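Local coordinates for protein staphylococcal enterotoxin-like toxin (Staphylococcus aureus, PDB 4DXF) that probably binds host carbohydrates, as a staphylococcal superantigen-like protein that pairs an OB-fold domain with a beta-grasp domain, at residues 174-179 with 184-189; 27-32 with 142-147; 20-25 with 179-184; 80-85 with 89-94. One frame throughout, in Å; residues are numbered along the deposited sequence. Where two conformers were deposited one is given.

Interaction 1 (174-179 with 184-189); sequences YTFELH and ENRMAD
Phe176 of strand 174-177 and Arg186 of the short, loosely formed helix around 184-187 have the closest CA atoms of the two backbones, yet these lie 9.8 Å apart, so the contact depends on one long side chain reaching across. The strand is an outermost one of the five-stranded beta-grasp sheet. Tyr174 and Phe176 pair through their backbones with Ile166 and Ile164 of strand 162-168, while the carbonyl of Thr175, between them, is the group that the arginine grips.

Arg186 meets this carbonyl end-on: NH2 lies 2.8 Å and NH1 2.9 Å from Thr175 O, which sits almost in the guanidinium plane. The two bonds are not equivalent. NH1 approaches within the carbonyl plane, whereas NH2 stands 40° above it. Both are bent at the hydrogen, as is expected when two donors of one group converge on a single atom. The arginine chain is extended through chi2 and turns at chi3 (74°) before presenting its two terminal nitrogens to the strand.

The guanidinium also meets the Phe176 ring obliquely, with Arg186 NH2 4.0 Å from Phe176 CD1 and the two planes inclined at 52°. Phe176 otherwise packs inward on Asp142 of helix 138-153 and on Leu182. Just past the helix, Asp189 OD1 makes a salt bridge with Lys63.

A neutral oxygen thus takes two N-H bonds from a cation. The carbonyl is probably polarised by that charge, and the two-nitrogen grip ties a strand at the sheet edge to the segment that follows it.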
# COMPACT_ATOMS: atom_id res chain seq x y z
N TYR A 174 -5.64 -10.45 -6.22
CA TYR A 174 -4.84 -9.29 -6.66
C TYR A 174 -3.36 -9.58 -6.59
O TYR A 174 -2.91 -10.20 -5.60
CB TYR A 174 -5.03 -8.11 -5.70
CG TYR A 174 -6.49 -7.74 -5.67
CD1 TYR A 174 -7.38 -8.37 -4.78
CD2 TYR A 174 -6.97 -6.82 -6.56
CE1 TYR A 174 -8.77 -8.02 -4.81
CE2 TYR A 174 -8.30 -6.49 -6.59
CZ TYR A 174 -9.18 -7.09 -5.75
OH TYR A 174 -10.49 -6.67 -5.86
N THR A 175 -2.62 -9.07 -7.57
CA THR A 175 -1.18 -9.41 -7.74
C THR A 175 -0.29 -8.19 -7.80
O THR A 175 -0.55 -7.21 -8.55
CB THR A 175 -0.99 -10.34 -9.01
OG1 THR A 175 -1.77 -11.52 -8.80
CG2 THR A 175 0.50 -10.70 -9.18
N PHE A 176 0.86 -8.25 -7.10
CA PHE A 176 1.83 -7.18 -7.11
C PHE A 176 3.18 -7.78 -7.56
O PHE A 176 3.73 -8.60 -6.87
CB PHE A 176 2.07 -6.61 -5.72
CG PHE A 176 0.81 -6.26 -4.96
CD1 PHE A 176 -0.22 -5.59 -5.59
CD2 PHE A 176 0.71 -6.57 -3.59
CE1 PHE A 176 -1.40 -5.25 -4.85
CE2 PHE A 176 -0.43 -6.26 -2.85
CZ PHE A 176 -1.50 -5.61 -3.45
N GLU A 177 3.64 -7.42 -8.76
CA GLU A 177 4.99 -7.86 -9.25
C GLU A 177 6.05 -7.11 -8.52
O GLU A 177 6.02 -5.90 -8.40
CB GLU A 177 5.08 -7.58 -10.80
CG GLU A 177 4.02 -8.33 -11.57
CD GLU A 177 4.25 -9.87 -11.65
OE1 GLU A 177 5.39 -10.38 -11.43
OE2 GLU A 177 3.31 -10.62 -11.93
N LEU A 178 6.97 -7.86 -7.92
CA LEU A 178 8.00 -7.28 -7.07
C LEU A 178 9.15 -6.58 -7.82
O LEU A 178 9.87 -5.86 -7.23
CB LEU A 178 8.56 -8.38 -6.11
CG LEU A 178 7.48 -9.05 -5.24
CD1 LEU A 178 8.20 -10.18 -4.55
CD2 LEU A 178 7.07 -7.97 -4.27
N HIS A 179 9.30 -6.78 -9.14
CA HIS A 179 10.42 -6.09 -9.82
C HIS A 179 10.16 -4.62 -10.10
O HIS A 179 11.05 -3.91 -10.62
CB HIS A 179 10.74 -6.81 -11.17
CG HIS A 179 9.67 -6.68 -12.20
ND1 HIS A 179 8.65 -7.59 -12.33
CD2 HIS A 179 9.45 -5.72 -13.15
CE1 HIS A 179 7.84 -7.20 -13.30
NE2 HIS A 179 8.31 -6.08 -13.82
N GLU A 184 1.03 3.60 -9.71
CA GLU A 184 0.30 4.63 -8.94
C GLU A 184 -1.22 4.57 -9.03
O GLU A 184 -1.89 4.76 -7.97
CB GLU A 184 0.80 6.00 -9.30
CG GLU A 184 2.13 6.32 -8.67
CD GLU A 184 2.32 7.78 -8.52
OE1 GLU A 184 1.44 8.56 -9.03
OE2 GLU A 184 3.34 8.15 -7.90
N ASN A 185 -1.80 4.35 -10.22
CA ASN A 185 -3.31 4.14 -10.29
C ASN A 185 -3.86 3.03 -9.36
O ASN A 185 -4.94 3.16 -8.78
CB ASN A 185 -3.81 3.92 -11.72
CG ASN A 185 -3.27 2.63 -12.31
OD1 ASN A 185 -2.06 2.42 -12.36
ND2 ASN A 185 -4.17 1.74 -12.69
N ARG A 186 -3.12 1.94 -9.17
CA ARG A 186 -3.60 0.85 -8.33
C ARG A 186 -3.51 1.17 -6.78
O ARG A 186 -4.10 0.42 -5.95
CB ARG A 186 -2.76 -0.39 -8.61
CG ARG A 186 -2.78 -0.85 -10.13
CD ARG A 186 -1.85 -2.10 -10.14
NE ARG A 186 -2.56 -3.20 -9.54
CZ ARG A 186 -1.96 -4.33 -9.20
NH1 ARG A 186 -0.65 -4.41 -9.44
NH2 ARG A 186 -2.67 -5.33 -8.69
N MET A 187 -2.75 2.19 -6.44
CA MET A 187 -2.58 2.71 -5.04
C MET A 187 -3.94 3.20 -4.53
O MET A 187 -4.25 3.14 -3.33
CB MET A 187 -1.53 3.84 -4.91
CG MET A 187 -0.07 3.26 -4.91
SD MET A 187 1.10 4.42 -4.85
CE MET A 187 2.63 3.36 -4.96
N ALA A 188 -4.79 3.59 -5.47
CA ALA A 188 -6.12 4.04 -5.06
C ALA A 188 -7.11 2.94 -5.00
O ALA A 188 -8.21 3.16 -4.49
CB ALA A 188 -6.62 5.18 -6.01
N ASP A 189 -6.77 1.74 -5.46
CA ASP A 189 -7.73 0.64 -5.47
C ASP A 189 -7.99 0.12 -4.07
O ASP A 189 -7.04 0.12 -3.25
CB ASP A 189 -7.28 -0.52 -6.36
CG ASP A 189 -7.56 -0.26 -7.89
OD1 ASP A 189 -8.61 0.34 -8.21
OD2 ASP A 189 -6.74 -0.67 -8.74

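Interaction 2 (27-32 with 142-147); sequences SLEFKN and DFKLRK
Glu29 and Lys144 reach toward each other from opposite directions, joining strand 28-31 of the OB domain to helix 138-153 of the beta-grasp domain. Lys144 NZ donates to Glu29 OE2 at 2.7 Å in a salt bridge, meeting the oxygen from 41° out of the carboxylate plane. Both chains run extended beyond CG, which lets their charged ends span the gap. Each charge has a further partner: Lys144 NZ also pairs with Glu140, and Glu29 OE1 has a long contact with Lys31 NZ at 3.8 Å.

A second bridge runs through water. Ser27 OG lies 2.7 Å from the water, which accepts from Lys147 NZ at 3.1 Å; the lysine also donates to the carbonyl of Lys25. Beside this bridge, Ser27 CB rests 4.2 Å from Phe143 CE2.

Farther round the helix, Asp142 OD1 is gripped side-on by Arg146, with NE and NH2 each 2.8 Å away. Asp142 OD2 is hydrogen-bonded to Tyr23 OH, and Arg146 NH1 serves Tyr156 OH and the carbonyl of Lys180.

Between these two segments the contact is chiefly charge and water. Because Glu29 lies between Lys144 and, at longer range, Lys31, and Lys144 also pairs with Glu140, these charges are probably balanced as a network and not pair by pair.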
# COMPACT_ATOMS: atom_id res chain seq x y z
N SER A 27 5.72 4.95 7.10
CA SER A 27 4.29 5.20 6.71
C SER A 27 3.56 5.85 7.90
O SER A 27 4.04 5.79 9.05
CB SER A 27 3.52 3.95 6.34
OG SER A 27 3.60 2.96 7.40
N LEU A 28 2.43 6.49 7.59
CA LEU A 28 1.61 7.12 8.66
C LEU A 28 0.20 6.64 8.41
O LEU A 28 -0.25 6.28 7.26
CB LEU A 28 1.67 8.66 8.56
CG LEU A 28 3.00 9.41 8.84
CD1 LEU A 28 3.09 10.81 8.24
CD2 LEU A 28 3.35 9.37 10.33
N GLU A 29 -0.62 6.60 9.47
CA GLU A 29 -1.95 6.10 9.23
C GLU A 29 -2.91 7.07 9.91
O GLU A 29 -2.72 7.29 11.10
CB GLU A 29 -2.14 4.74 9.87
CG GLU A 29 -1.48 3.63 9.05
CD GLU A 29 -1.58 2.25 9.64
OE1 GLU A 29 -2.62 1.95 10.27
OE2 GLU A 29 -0.59 1.49 9.50
N PHE A 30 -3.85 7.65 9.17
CA PHE A 30 -4.85 8.62 9.73
C PHE A 30 -6.21 8.07 9.58
O PHE A 30 -6.67 7.83 8.49
CB PHE A 30 -4.69 9.99 9.03
CG PHE A 30 -3.28 10.57 9.20
CD1 PHE A 30 -2.55 10.95 8.11
CD2 PHE A 30 -2.74 10.75 10.47
CE1 PHE A 30 -1.31 11.49 8.28
CE2 PHE A 30 -1.51 11.28 10.65
CZ PHE A 30 -0.78 11.62 9.55
N LYS A 31 -6.91 7.81 10.68
CA LYS A 31 -8.12 7.06 10.53
C LYS A 31 -9.23 7.93 11.18
O LYS A 31 -8.91 8.82 11.99
CB LYS A 31 -8.08 5.68 11.23
CG LYS A 31 -7.09 4.68 10.54
CD LYS A 31 -7.34 3.23 11.03
CE LYS A 31 -6.02 2.49 10.93
NZ LYS A 31 -6.12 1.09 11.44
N ASN A 32 -10.43 7.71 10.67
CA ASN A 32 -11.68 8.44 11.11
C ASN A 32 -11.47 9.96 10.97
O ASN A 32 -11.76 10.79 11.88
CB ASN A 32 -11.96 8.08 12.57
CG ASN A 32 -12.25 6.59 12.74
OD1 ASN A 32 -12.95 6.00 11.92
ND2 ASN A 32 -11.73 5.97 13.80
N ASP A 142 0.29 -3.65 -0.35
CA ASP A 142 1.55 -3.72 -1.11
C ASP A 142 2.74 -3.17 -0.25
O ASP A 142 3.78 -3.85 -0.11
CB ASP A 142 1.41 -2.90 -2.37
CG ASP A 142 2.78 -2.72 -3.12
OD1 ASP A 142 3.20 -3.79 -3.69
OD2 ASP A 142 3.34 -1.59 -3.17
N PHE A 143 2.60 -2.03 0.42
CA PHE A 143 3.68 -1.41 1.12
C PHE A 143 4.08 -2.21 2.38
O PHE A 143 5.25 -2.51 2.61
CB PHE A 143 3.32 -0.01 1.48
CG PHE A 143 4.46 0.80 1.92
CD1 PHE A 143 5.26 1.45 0.94
CD2 PHE A 143 4.82 0.96 3.31
CE1 PHE A 143 6.34 2.18 1.29
CE2 PHE A 143 5.95 1.77 3.66
CZ PHE A 143 6.68 2.38 2.62
N LYS A 144 3.09 -2.54 3.23
CA LYS A 144 3.42 -3.28 4.42
C LYS A 144 4.01 -4.65 4.14
O LYS A 144 4.91 -5.10 4.89
CB LYS A 144 2.16 -3.45 5.23
CG LYS A 144 1.82 -2.10 5.86
CD LYS A 144 0.53 -2.20 6.79
CE LYS A 144 0.51 -0.92 7.69
NZ LYS A 144 -0.72 -1.01 8.58
N LEU A 145 3.48 -5.36 3.13
CA LEU A 145 3.95 -6.71 2.82
C LEU A 145 5.40 -6.59 2.29
O LEU A 145 6.28 -7.32 2.78
CB LEU A 145 3.00 -7.38 1.85
CG LEU A 145 1.68 -7.98 2.47
CD1 LEU A 145 0.73 -8.34 1.42
CD2 LEU A 145 2.07 -9.24 3.30
N ARG A 146 5.68 -5.62 1.39
CA ARG A 146 7.12 -5.54 0.91
C ARG A 146 8.08 -5.18 2.03
O ARG A 146 9.15 -5.77 2.14
CB ARG A 146 7.25 -4.57 -0.26
CG ARG A 146 6.48 -5.07 -1.44
CD ARG A 146 7.03 -4.40 -2.75
NE ARG A 146 5.96 -4.27 -3.73
CZ ARG A 146 6.12 -4.07 -5.03
NH1 ARG A 146 7.36 -4.07 -5.59
NH2 ARG A 146 5.03 -3.86 -5.75
N LYS A 147 7.73 -4.20 2.89
CA LYS A 147 8.54 -3.86 3.99
C LYS A 147 8.84 -5.06 4.83
O LYS A 147 10.03 -5.26 5.18
CB LYS A 147 7.87 -2.77 4.88
CG LYS A 147 8.75 -2.34 6.02
CD LYS A 147 8.13 -1.18 6.85
CE LYS A 147 8.55 0.17 6.25
NZ LYS A 147 7.97 1.31 7.01
O HOH W 1 4.90 0.66 6.91

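Interaction 3 (20-25 with 179-184)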
# COMPACT_ATOMS: atom_id res chain seq x y z
N ARG A 20 14.39 -0.98 -2.64
CA ARG A 20 14.59 -1.20 -1.24
C ARG A 20 14.41 0.13 -0.49
O ARG A 20 13.93 0.14 0.65
CB ARG A 20 15.99 -1.74 -0.95
CG ARG A 20 16.15 -2.32 0.40
CD ARG A 20 17.59 -2.88 0.62
NE ARG A 20 17.57 -3.67 1.86
CZ ARG A 20 17.53 -3.12 3.07
NH1 ARG A 20 17.59 -1.79 3.22
NH2 ARG A 20 17.43 -3.89 4.14
N ALA A 21 14.82 1.24 -1.11
CA ALA A 21 14.72 2.55 -0.48
C ALA A 21 13.23 2.86 -0.29
O ALA A 21 12.82 3.31 0.80
CB ALA A 21 15.38 3.68 -1.36
N TYR A 22 12.46 2.64 -1.33
CA TYR A 22 11.07 3.14 -1.36
C TYR A 22 10.32 2.37 -0.29
O TYR A 22 9.61 2.97 0.57
CB TYR A 22 10.44 2.95 -2.73
CG TYR A 22 9.00 3.45 -2.74
CD1 TYR A 22 8.75 4.82 -2.71
CD2 TYR A 22 7.94 2.57 -2.65
CE1 TYR A 22 7.41 5.29 -2.67
CE2 TYR A 22 6.61 3.02 -2.60
CZ TYR A 22 6.35 4.37 -2.62
OH TYR A 22 5.01 4.81 -2.56
N TYR A 23 10.50 1.06 -0.30
CA TYR A 23 9.71 0.17 0.59
C TYR A 23 10.20 0.05 2.04
O TYR A 23 9.65 -0.71 2.83
CB TYR A 23 9.44 -1.15 -0.09
CG TYR A 23 8.41 -1.11 -1.24
CD1 TYR A 23 7.06 -0.91 -0.96
CD2 TYR A 23 8.80 -1.17 -2.58
CE1 TYR A 23 6.10 -0.87 -1.96
CE2 TYR A 23 7.87 -1.17 -3.60
CZ TYR A 23 6.48 -0.95 -3.28
OH TYR A 23 5.54 -0.93 -4.24
N THR A 24 11.21 0.84 2.39
CA THR A 24 11.63 0.98 3.78
C THR A 24 11.31 2.38 4.34
O THR A 24 11.67 2.70 5.46
CB THR A 24 13.16 0.62 3.97
OG1 THR A 24 13.95 1.36 3.03
CG2 THR A 24 13.32 -0.86 3.72
N LYS A 25 10.69 3.20 3.50
CA LYS A 25 10.16 4.52 3.90
C LYS A 25 9.18 4.36 5.06
O LYS A 25 8.54 3.31 5.22
CB LYS A 25 9.48 5.21 2.73
CG LYS A 25 10.49 5.91 1.87
CD LYS A 25 9.92 6.16 0.53
CE LYS A 25 9.32 7.50 0.36
NZ LYS A 25 10.04 8.79 0.70
N HIS A 179 9.30 -6.78 -9.14
CA HIS A 179 10.42 -6.09 -9.82
C HIS A 179 10.16 -4.62 -10.10
O HIS A 179 11.05 -3.91 -10.62
CB HIS A 179 10.74 -6.81 -11.17
CG HIS A 179 9.67 -6.68 -12.20
ND1 HIS A 179 8.65 -7.59 -12.33
CD2 HIS A 179 9.45 -5.72 -13.15
CE1 HIS A 179 7.84 -7.20 -13.30
NE2 HIS A 179 8.31 -6.08 -13.82
N LYS A 180 8.93 -4.13 -9.84
CA LYS A 180 8.62 -2.73 -10.15
C LYS A 180 7.84 -2.14 -8.97
O LYS A 180 7.28 -2.91 -8.22
CB LYS A 180 7.79 -2.60 -11.46
CG LYS A 180 6.50 -3.41 -11.57
CD LYS A 180 5.84 -3.07 -12.95
CE LYS A 180 4.50 -3.77 -13.08
NZ LYS A 180 3.76 -3.43 -14.38
N LYS A 181 7.91 -0.83 -8.77
CA LYS A 181 7.02 -0.21 -7.70
C LYS A 181 5.54 -0.45 -8.09
O LYS A 181 5.18 -0.60 -9.31
CB LYS A 181 7.38 1.26 -7.56
CG LYS A 181 6.50 2.07 -6.65
CD LYS A 181 6.47 3.49 -7.12
CE LYS A 181 7.09 4.42 -6.17
NZ LYS A 181 6.60 5.82 -6.46
N LEU A 182 4.61 -0.54 -7.10
CA LEU A 182 3.21 -0.73 -7.45
C LEU A 182 2.84 0.47 -8.32
O LEU A 182 3.27 1.58 -8.04
CB LEU A 182 2.30 -0.68 -6.19
CG LEU A 182 0.79 -0.72 -6.39
CD1 LEU A 182 0.50 -2.04 -7.04
CD2 LEU A 182 0.19 -0.69 -4.99
N GLN A 183 2.07 0.21 -9.38
CA GLN A 183 1.63 1.29 -10.31
C GLN A 183 0.78 2.31 -9.51
O GLN A 183 -0.09 1.89 -8.76
CB GLN A 183 0.79 0.66 -11.41
CG GLN A 183 1.60 -0.29 -12.30
CD GLN A 183 1.61 0.11 -13.80
OE1 GLN A 183 0.66 0.73 -14.31
NE2 GLN A 183 2.70 -0.25 -14.50
N GLU A 184 1.03 3.60 -9.71
CA GLU A 184 0.30 4.63 -8.94
C GLU A 184 -1.22 4.57 -9.03
O GLU A 184 -1.89 4.76 -7.97
CB GLU A 184 0.80 6.00 -9.30
CG GLU A 184 2.13 6.32 -8.67
CD GLU A 184 2.32 7.78 -8.52
OE1 GLU A 184 1.44 8.56 -9.03
OE2 GLU A 184 3.34 8.15 -7.90
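This is a buried contact in the superantigen fold, where the end of the N-terminal helix 17-22 and the turn after it meet the beta-grasp loop linking strand 173-177 to helix 184-187. Two successive tyrosines do the work, each in a different way.

Tyr22 offers a ring face. Lys181 crosses it at about a right angle and lays CE over the middle of the ring, 3.6 Å from the centroid, in a CH-pi contact. A bend at chi3 (-114°) turns the end of Lys181 across the ring, and NZ lies 4.4 Å from the Tyr22 centroid, an off-centre cation-pi contact. That ammonium also forms a weak, long ion pair with Glu83, whose other carboxylate oxygen is hydrogen-bonded to Tyr22 OH. One acidic residue thus attends both partners of this contact.

Tyr23 works through its hydroxyl, while the face of its ring receives CD2 of Tyr22. Behind the pair, a type I turn from Tyr22 to Lys25 closes the helix end, and Thr24 OG1 donates to Arg20 O at 2.7 Å.

The phenol of Tyr23 is held by two groups of the beta-grasp domain, Asp142 OD2 of helix 138-153 and the loop backbone: Leu182 N donates to Tyr23 OH at 3.0 Å, with an N-H...O angle of 163°.

Interaction 4 (80-85 with 89-94); sequences VVLEEN and LEKYSV
Leu89 opens the second segment with its backbone clasped by the amide of Asn85. Its N donates to Asn85 OD1 at 3.1 Å and its O accepts from Asn85 ND2 at 2.8 Å, both bonds lying on in-plane lone pairs; OD1 also takes the N-H of Tyr87. Lys91 follows, its aliphatic CD 4.0 Å from Leu82 CD1, while its charge finds Phe54 in a cation-pi contact.

At Tyr92 the same asparagine returns. Asn85 CB lies over the centre of the Tyr92 ring, 3.5 Å from its centroid; chi1 of 66° then sets the Asn85 amide stacked at 23° to the ring and within reach of Leu89. Tyr92 O accepts from Glu83 N at 2.9 Å and touches Leu82 CA through a C-H...O contact.

Ser93 then replaces a backbone acceptor with its side chain: OG receives Val81 N at 3.0 Å. Beyond it, Val94 N donates at 2.9 Å to a water that in turn donates to Val81 O and to Glu83 OE2, an oxygen also bonded to Tyr22.

With a side chain and a water in place of some backbone pairing, the segments form the irregular end of a beta hairpin joining antiparallel strands 76-80 and 92-99 of the OB fold.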
# COMPACT_ATOMS: atom_id res chain seq x y z
N VAL A 80 -0.66 6.65 4.44
CA VAL A 80 0.25 7.70 3.94
C VAL A 80 1.67 7.17 3.90
O VAL A 80 2.20 6.71 4.89
CB VAL A 80 0.19 9.01 4.80
CG1 VAL A 80 1.25 10.09 4.38
CG2 VAL A 80 -1.19 9.57 4.75
N VAL A 81 2.31 7.43 2.75
CA VAL A 81 3.76 7.26 2.66
C VAL A 81 4.25 8.60 2.05
O VAL A 81 3.93 8.84 0.87
CB VAL A 81 4.10 6.07 1.67
CG1 VAL A 81 5.67 5.95 1.55
CG2 VAL A 81 3.57 4.75 2.20
N LEU A 82 4.89 9.46 2.84
CA LEU A 82 5.26 10.82 2.37
C LEU A 82 6.36 10.60 1.30
O LEU A 82 7.22 9.73 1.48
CB LEU A 82 5.78 11.70 3.44
CG LEU A 82 4.79 12.02 4.58
CD1 LEU A 82 5.52 12.75 5.65
CD2 LEU A 82 3.70 12.84 3.86
N GLU A 83 6.24 11.34 0.21
CA GLU A 83 7.17 11.15 -0.92
C GLU A 83 7.57 12.50 -1.46
O GLU A 83 6.85 13.49 -1.30
CB GLU A 83 6.46 10.44 -2.05
CG GLU A 83 6.24 9.00 -1.88
CD GLU A 83 5.65 8.33 -3.14
OE1 GLU A 83 6.11 8.59 -4.28
OE2 GLU A 83 4.79 7.45 -3.02
N GLU A 84 8.74 12.56 -2.13
CA GLU A 84 9.00 13.78 -2.86
C GLU A 84 8.21 13.82 -4.18
O GLU A 84 7.66 12.82 -4.66
CB GLU A 84 10.51 14.13 -2.91
CG GLU A 84 10.92 14.76 -1.56
CD GLU A 84 12.38 15.17 -1.46
OE1 GLU A 84 12.65 16.39 -1.39
OE2 GLU A 84 13.24 14.26 -1.42
N ASN A 85 8.02 15.03 -4.69
CA ASN A 85 7.04 15.20 -5.74
C ASN A 85 7.41 16.41 -6.63
O ASN A 85 8.30 17.19 -6.26
CB ASN A 85 5.64 15.38 -5.13
CG ASN A 85 5.50 16.64 -4.33
OD1 ASN A 85 5.02 17.64 -4.85
ND2 ASN A 85 5.91 16.62 -3.06
N LEU A 89 5.05 20.23 -3.13
CA LEU A 89 4.22 20.07 -1.91
C LEU A 89 5.00 19.46 -0.78
O LEU A 89 5.74 18.51 -0.99
CB LEU A 89 3.02 19.22 -2.24
CG LEU A 89 2.05 19.83 -3.23
CD1 LEU A 89 0.98 18.80 -3.55
CD2 LEU A 89 1.44 21.17 -2.66
N GLU A 90 4.87 20.01 0.43
CA GLU A 90 5.68 19.57 1.54
C GLU A 90 5.31 18.13 2.04
O GLU A 90 6.17 17.32 2.45
CB GLU A 90 5.52 20.60 2.64
CG GLU A 90 6.35 20.42 3.91
CD GLU A 90 6.00 21.45 5.01
OE1 GLU A 90 5.11 22.33 4.78
OE2 GLU A 90 6.62 21.35 6.11
N LYS A 91 4.00 17.89 2.04
CA LYS A 91 3.39 16.65 2.58
C LYS A 91 2.46 16.10 1.54
O LYS A 91 1.34 16.57 1.31
CB LYS A 91 2.64 16.96 3.89
CG LYS A 91 3.49 17.59 4.90
CD LYS A 91 4.42 16.59 5.61
CE LYS A 91 5.16 17.24 6.75
NZ LYS A 91 6.05 16.26 7.40
N TYR A 92 2.95 15.08 0.87
CA TYR A 92 2.35 14.56 -0.27
C TYR A 92 2.49 13.06 -0.17
O TYR A 92 3.56 12.55 0.23
CB TYR A 92 3.15 15.10 -1.49
CG TYR A 92 2.89 14.43 -2.76
CD1 TYR A 92 3.64 13.29 -3.13
CD2 TYR A 92 1.97 14.93 -3.67
CE1 TYR A 92 3.42 12.63 -4.35
CE2 TYR A 92 1.72 14.24 -4.87
CZ TYR A 92 2.49 13.11 -5.20
OH TYR A 92 2.28 12.50 -6.41
N SER A 93 1.42 12.40 -0.57
CA SER A 93 1.22 10.96 -0.66
C SER A 93 0.21 10.56 -1.75
O SER A 93 -0.65 11.37 -2.20
CB SER A 93 0.91 10.38 0.75
OG SER A 93 0.76 9.01 0.71
N VAL A 94 0.29 9.33 -2.24
CA VAL A 94 -0.50 8.93 -3.38
C VAL A 94 -1.51 7.84 -3.09
O VAL A 94 -1.10 6.76 -2.66
CB VAL A 94 0.45 8.45 -4.53
CG1 VAL A 94 -0.39 8.05 -5.70
CG2 VAL A 94 1.41 9.58 -4.85
O HOH W 2 2.78 7.93 -1.51
O HOH W 3 6.01 14.68 1.02

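Interaction 3 is the buried one and interaction 2 lies at the surface, although both join parts of the two family regions; interactions 1 and 4 are partly buried and each stays within one region. Chemistry follows place: the surface contact relies on ion pairs and water, the buried one on one aromatic face and a phenol hydroxyl, and the two local ones on gripped backbone groups. Helix 138-153 ties the set together, since Asp142 meets Phe176 of interaction 1 and Tyr23 of interaction 3. Glu83 connects interaction 4 to Tyr22 and Lys181, and Leu28 of strand 28-31 pairs with Val80, so the hairpin of interaction 4 borders both interactions 2 and 3.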